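Local atomic coordinates of phosphoserine aminotransferase (Bacillus circulans, PDB entry 2C0R), a protein that catalyses the reversible, pyridoxal 5'-phosphate-dependent transaminations linking phosphoserine and 4-phosphohydroxythreonine to their 2-oxo acids in serine and pyridoxine biosynthesis, with glutamate and 2-oxoglutarate as partners. Residues Met35-Met40 / Ala45-Val50; Ala56-Leu61 / Asp177-Pro182. The protein carries 1 engineered substitution. All coordinates share one frame; numbering follows the deposited sequence.

Overall arrangement
Both contacts use helix 45-61, at different points along its length. Its first turns meet the loop just before it in contact 1; its last turns meet the loop between strands 170-173 and 190-194 in contact 2. The centres of the two contacts are 23 Å apart and their nearest atoms about 7 Å, without touching. In contact 1 the Tyr47 side chain is about 7 Å from that of Arg43, which probably binds glutamate, and about 11 Å from a bound pyridoxal phosphate. Contact 2 lies deeper, with the side chain of Leu179 about 11 Å from that of Lys197, the lysine to which the cofactor attaches, though not joined to it here.

Contact 1. Residues Met35-Met40 / Ala45-Val50; sequences MSIMEM and AVYEAV
Ile37 and Met40 are the residues through which the loop 35-40 rests on the opening turns of helix 45-61, meeting Val46, Tyr47 and Val50. The loop has bonds of its own. Ser36 OG accepts a hydrogen bond from Met38 N at 3.2 Å, an ST turn. Ile37 begins a short 3-10 segment, 37-39. With CG1 anti to the backbone N (chi1 -166°), its CD1 methyl is carried over to the helix, where it lies among three side chains: at the edge of the Tyr47 ring, near its plane and 4.4 Å from Tyr47 CD1, and also 4.4 Å from Val50 CG2, with Val46 CG1 slightly farther off. Glu39 faces elsewhere. Its OE1 uses the anti lone pair to take a nearly straight bond (170°) from Ser36 N at 2.8 Å, closing the turn on itself, while Arg4 and the backbone N of Leu15, both of the second subunit, hold the carboxylate from the dimer side. Met40 ends the segment with its chain extended beyond CG. SD is 3.5 Å from Val46 CG1 and the terminal CE 4.0 Å from that same methyl, so the thioether passes obliquely over one branch of the valine. Tyr30 covers Met40, Val46 and Val50 as well, and Phe243 of helix 242-257 packs on Ile37. The hydroxyl of Tyr47 is engaged by His51 ND1, one turn further along the helix. Everything that meets between the two segments is thus carbon or sulfur. The fit depends on shape and burial, whereas the directional bonds of the loop lie within it, with the preceding residues Phe27 and Thr33, and with the second subunit, consistent with a loop whose conformation is fixed partly by dimer formation.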
loop_
_atom_site.group_PDB
_atom_site.type_symbol
_atom_site.label_atom_id
_atom_site.label_comp_id
_atom_site.label_asym_id
_atom_site.label_seq_id
_atom_site.Cartn_x
_atom_site.Cartn_y
_atom_site.Cartn_z
ATOM N N MET A 35 9.190 16.241 -12.254
ATOM C CA MET A 35 8.995 14.920 -11.690
ATOM C C MET A 35 7.481 14.704 -11.503
ATOM O O MET A 35 6.736 15.656 -11.333
ATOM C CB MET A 35 9.682 14.818 -10.324
ATOM C CG MET A 35 11.194 14.754 -10.388
ATOM S SD MET A 35 11.899 14.690 -8.709
ATOM C CE MET A 35 11.649 16.381 -8.221
ATOM N N SER A 36 7.096 13.442 -11.535
ATOM C CA SER A 36 5.772 13.049 -11.064
ATOM C C SER A 36 5.764 13.067 -9.543
ATOM O O SER A 36 6.817 12.859 -8.943
ATOM C CB SER A 36 5.511 11.627 -11.557
ATOM O OG SER A 36 4.266 11.181 -11.009
ATOM N N ILE A 37 4.612 13.290 -8.919
ATOM C CA ILE A 37 4.556 13.132 -7.453
ATOM C C ILE A 37 5.034 11.773 -6.996
ATOM O O ILE A 37 5.597 11.640 -5.891
ATOM C CB ILE A 37 3.121 13.371 -6.933
ATOM C CG1 ILE A 37 3.078 13.565 -5.402
ATOM C CG2 ILE A 37 2.182 12.264 -7.355
ATOM C CD1 ILE A 37 3.737 14.868 -5.016
ATOM N N MET A 38 4.872 10.761 -7.850
ATOM C CA MET A 38 5.366 9.420 -7.532
ATOM C C MET A 38 6.871 9.260 -7.458
ATOM O O MET A 38 7.341 8.225 -6.978
ATOM C CB MET A 38 4.953 8.438 -8.636
ATOM C CG MET A 38 3.486 8.050 -8.612
ATOM S SD MET A 38 3.392 6.905 -10.021
ATOM C CE MET A 38 1.963 5.954 -9.493
ATOM N N GLU A 39 7.602 10.221 -8.006
ATOM C CA GLU A 39 9.045 10.073 -8.086
ATOM C C GLU A 39 9.776 10.887 -7.041
ATOM O O GLU A 39 11.014 10.972 -7.131
ATOM C CB GLU A 39 9.522 10.541 -9.482
ATOM C CG GLU A 39 8.952 9.729 -10.621
ATOM C CD GLU A 39 9.406 10.371 -11.925
ATOM O OE1 GLU A 39 8.946 11.507 -12.222
ATOM O OE2 GLU A 39 10.232 9.754 -12.627
ATOM N N MET A 40 9.029 11.511 -6.153
ATOM C CA MET A 40 9.674 12.481 -5.251
ATOM C C MET A 40 9.917 11.841 -3.892
ATOM O O MET A 40 9.254 10.861 -3.492
ATOM C CB MET A 40 8.719 13.643 -5.040
ATOM C CG MET A 40 8.468 14.389 -6.344
ATOM S SD MET A 40 7.497 15.822 -5.877
ATOM C CE MET A 40 7.169 16.467 -7.522
ATOM N N ALA A 45 10.073 18.419 0.786
ATOM C CA ALA A 45 9.010 19.352 1.163
ATOM C C ALA A 45 7.802 19.291 0.246
ATOM O O ALA A 45 6.687 19.578 0.693
ATOM C CB ALA A 45 9.504 20.806 1.189
ATOM N N VAL A 46 7.966 18.964 -1.024
ATOM C CA VAL A 46 6.805 18.895 -1.938
ATOM C C VAL A 46 5.876 17.759 -1.543
ATOM O O VAL A 46 4.682 18.001 -1.385
ATOM C CB VAL A 46 7.272 18.755 -3.387
ATOM C CG1 VAL A 46 6.073 18.595 -4.322
ATOM C CG2 VAL A 46 8.100 19.986 -3.830
ATOM N N TYR A 47 6.414 16.551 -1.376
ATOM C CA TYR A 47 5.510 15.478 -0.987
ATOM C C TYR A 47 4.999 15.771 0.411
ATOM O O TYR A 47 3.855 15.535 0.725
ATOM C CB TYR A 47 6.205 14.065 -1.175
ATOM C CG TYR A 47 5.224 13.113 -0.470
ATOM C CD1 TYR A 47 4.062 12.744 -1.134
ATOM C CD2 TYR A 47 5.401 12.605 0.810
ATOM C CE1 TYR A 47 3.125 11.905 -0.576
ATOM C CE2 TYR A 47 4.481 11.800 1.425
ATOM C CZ TYR A 47 3.331 11.442 0.715
ATOM O OH TYR A 47 2.381 10.643 1.257
ATOM N N GLU A 48 5.850 16.179 1.349
ATOM C CA GLU A 48 5.426 16.355 2.743
ATOM C C GLU A 48 4.275 17.337 2.803
ATOM O O GLU A 48 3.360 17.200 3.606
ATOM C CB GLU A 48 6.600 16.857 3.614
ATOM C CG GLU A 48 7.563 15.725 3.938
ATOM C CD GLU A 48 8.800 16.216 4.648
ATOM O OE1 GLU A 48 9.105 17.421 4.479
ATOM O OE2 GLU A 48 9.409 15.387 5.318
ATOM N N ALA A 49 4.282 18.348 1.930
ATOM C CA ALA A 49 3.159 19.283 1.950
ATOM C C ALA A 49 1.840 18.575 1.619
ATOM O O ALA A 49 0.805 18.839 2.234
ATOM C CB ALA A 49 3.388 20.427 0.957
ATOM N N VAL A 50 1.868 17.682 0.627
ATOM C CA VAL A 50 0.678 16.960 0.227
ATOM C C VAL A 50 0.236 16.040 1.363
ATOM O O VAL A 50 -0.938 15.949 1.737
ATOM C CB VAL A 50 0.942 16.125 -1.051
ATOM C CG1 VAL A 50 -0.149 15.116 -1.314
ATOM C CG2 VAL A 50 1.152 17.082 -2.234
#

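Contact 2. Residues Ala56-Leu61 / Asp177-Pro182; sequences ARLLAL and DILSRP
Leu179, Leu58 and Leu61 form a small leucine cluster in which a type II beta turn, Asp177 to Ser180, meets the end of helix 45-61. The setting is the large domain of a fold-type I pyridoxal-phosphate enzyme, built on a seven-stranded mixed sheet; the turn directly follows Ser175 and Ser176 of the cofactor pocket. Leu179 contributes most. It occupies the third position of the turn with a left-handed backbone (phi 57°), and its side chain points at the helix. Leu58 CD1 approaches both of its methyls, 3.3 Å from Leu179 CD1 and 3.5 Å from Leu179 CD2. Both separations are tighter than usual for carbon pairs; chi2 of Leu58 (30°) lies off the usual staggered values, and the very short approach makes the exact placing of this methyl doubtful. Leu58 also touches Val206 and Ile208 of strand 205-210, so this leucine links sheet and turn. Leu61, one turn further on, crosses Leu179 at about a right angle, its CD1 4.2 Å from Leu179 CD1. Leu252 of helix 242-257 packs against both Leu61 and Leu179, and Leu261 adds to the cover of Leu179. An alanine in place of Leu179 lacks CG and both methyls and would probably leave a gap facing Leu58, Leu61 and Leu252. The turn itself is secured by polar atoms: Asp177 O accepts Ser180 N at 3.0 Å and also Ser180 OG at 2.6 Å, the hydroxyl lying in the carbonyl plane on a lone pair.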
loop_
_atom_site.group_PDB
_atom_site.type_symbol
_atom_site.label_atom_id
_atom_site.label_comp_id
_atom_site.label_asym_id
_atom_site.label_seq_id
_atom_site.Cartn_x
_atom_site.Cartn_y
_atom_site.Cartn_z
ATOM N N ALA A 56 -4.824 17.624 7.316
ATOM C CA ALA A 56 -5.517 18.836 7.669
ATOM C C ALA A 56 -6.861 18.949 6.958
ATOM O O ALA A 56 -7.847 19.375 7.569
ATOM C CB ALA A 56 -4.704 20.087 7.311
ATOM N N ARG A 57 -6.923 18.591 5.688
ATOM C CA ARG A 57 -8.239 18.705 5.028
ATOM C C ARG A 57 -9.234 17.697 5.552
ATOM O O ARG A 57 -10.425 17.976 5.651
ATOM C CB ARG A 57 -8.017 18.393 3.541
ATOM C CG ARG A 57 -7.357 19.492 2.792
ATOM C CD ARG A 57 -7.294 19.166 1.309
ATOM N NE ARG A 57 -6.631 20.177 0.522
ATOM C CZ ARG A 57 -6.747 21.480 0.519
ATOM N NH1 ARG A 57 -7.561 22.104 1.360
ATOM N NH2 ARG A 57 -6.054 22.236 -0.312
ATOM N N LEU A 58 -8.778 16.503 5.902
ATOM C CA LEU A 58 -9.703 15.501 6.469
ATOM C C LEU A 58 -10.214 15.982 7.815
ATOM O O LEU A 58 -11.415 15.939 8.050
ATOM C CB LEU A 58 -8.963 14.182 6.586
ATOM C CG LEU A 58 -9.634 12.918 7.081
ATOM C CD1 LEU A 58 -11.094 12.738 6.840
ATOM C CD2 LEU A 58 -8.853 11.741 6.427
ATOM N N LEU A 59 -9.357 16.446 8.711
ATOM C CA LEU A 59 -9.829 16.975 9.987
ATOM C C LEU A 59 -10.789 18.145 9.774
ATOM O O LEU A 59 -11.803 18.223 10.494
ATOM C CB LEU A 59 -8.671 17.376 10.906
ATOM C CG LEU A 59 -7.890 16.167 11.430
ATOM C CD1 LEU A 59 -6.652 16.670 12.158
ATOM C CD2 LEU A 59 -8.698 15.325 12.385
ATOM N N ALA A 60 -10.492 19.009 8.825
ATOM C CA ALA A 60 -11.395 20.132 8.591
ATOM C C ALA A 60 -12.772 19.616 8.115
ATOM O O ALA A 60 -13.801 20.180 8.540
ATOM C CB ALA A 60 -10.794 21.130 7.624
ATOM N N LEU A 61 -12.812 18.619 7.262
ATOM C CA LEU A 61 -14.135 18.134 6.831
ATOM C C LEU A 61 -14.949 17.679 8.022
ATOM O O LEU A 61 -16.182 17.739 7.980
ATOM C CB LEU A 61 -13.945 16.995 5.810
ATOM C CG LEU A 61 -13.601 17.487 4.383
ATOM C CD1 LEU A 61 -13.122 16.302 3.541
ATOM C CD2 LEU A 61 -14.782 18.175 3.694
ATOM N N ASP A 177 -18.142 3.844 4.373
ATOM C CA ASP A 177 -18.989 5.054 4.457
ATOM C C ASP A 177 -18.231 6.251 5.032
ATOM O O ASP A 177 -18.810 7.314 5.271
ATOM C CB ASP A 177 -20.298 4.830 5.195
ATOM C CG ASP A 177 -20.195 4.713 6.710
ATOM O OD1 ASP A 177 -19.102 4.838 7.272
ATOM O OD2 ASP A 177 -21.270 4.493 7.310
ATOM N N ILE A 178 -16.901 6.174 5.239
ATOM C CA ILE A 178 -16.228 7.325 5.833
ATOM C C ILE A 178 -16.312 8.526 4.929
ATOM O O ILE A 178 -16.128 8.448 3.700
ATOM C CB ILE A 178 -14.757 6.979 6.156
ATOM C CG1 ILE A 178 -14.223 7.960 7.216
ATOM C CG2 ILE A 178 -13.925 6.944 4.895
ATOM C CD1 ILE A 178 -12.847 7.589 7.724
ATOM N N LEU A 179 -16.571 9.674 5.515
ATOM C CA LEU A 179 -16.773 10.949 4.810
ATOM C C LEU A 179 -17.906 10.886 3.781
ATOM O O LEU A 179 -17.892 11.615 2.802
ATOM C CB LEU A 179 -15.470 11.459 4.161
ATOM C CG LEU A 179 -14.244 11.474 5.047
ATOM C CD1 LEU A 179 -13.094 12.172 4.287
ATOM C CD2 LEU A 179 -14.469 12.168 6.393
ATOM N N SER A 180 -18.921 10.075 4.109
ATOM C CA SER A 180 -20.186 10.124 3.372
ATOM C C SER A 180 -21.218 10.945 4.133
ATOM O O SER A 180 -22.282 11.263 3.574
ATOM C CB SER A 180 -20.761 8.731 3.159
ATOM O OG SER A 180 -21.112 8.111 4.367
ATOM N N ARG A 181 -20.909 11.278 5.377
ATOM C CA ARG A 181 -21.915 11.870 6.241
ATOM C C ARG A 181 -21.212 12.508 7.428
ATOM O O ARG A 181 -20.166 12.003 7.822
ATOM C CB ARG A 181 -22.942 10.830 6.738
ATOM C CG ARG A 181 -22.365 9.564 7.332
ATOM C CD ARG A 181 -23.195 8.864 8.403
ATOM N NE ARG A 181 -22.527 7.580 8.703
ATOM C CZ ARG A 181 -23.198 6.540 9.201
ATOM N NH1 ARG A 181 -22.596 5.374 9.462
ATOM N NH2 ARG A 181 -24.513 6.691 9.448
ATOM N N PRO A 182 -21.759 13.558 7.990
ATOM C CA PRO A 182 -21.188 14.092 9.230
ATOM C C PRO A 182 -21.311 13.033 10.316
ATOM O O PRO A 182 -22.232 12.232 10.410
ATOM C CB PRO A 182 -22.091 15.273 9.579
ATOM C CG PRO A 182 -22.789 15.615 8.300
ATOM C CD PRO A 182 -22.943 14.314 7.537
#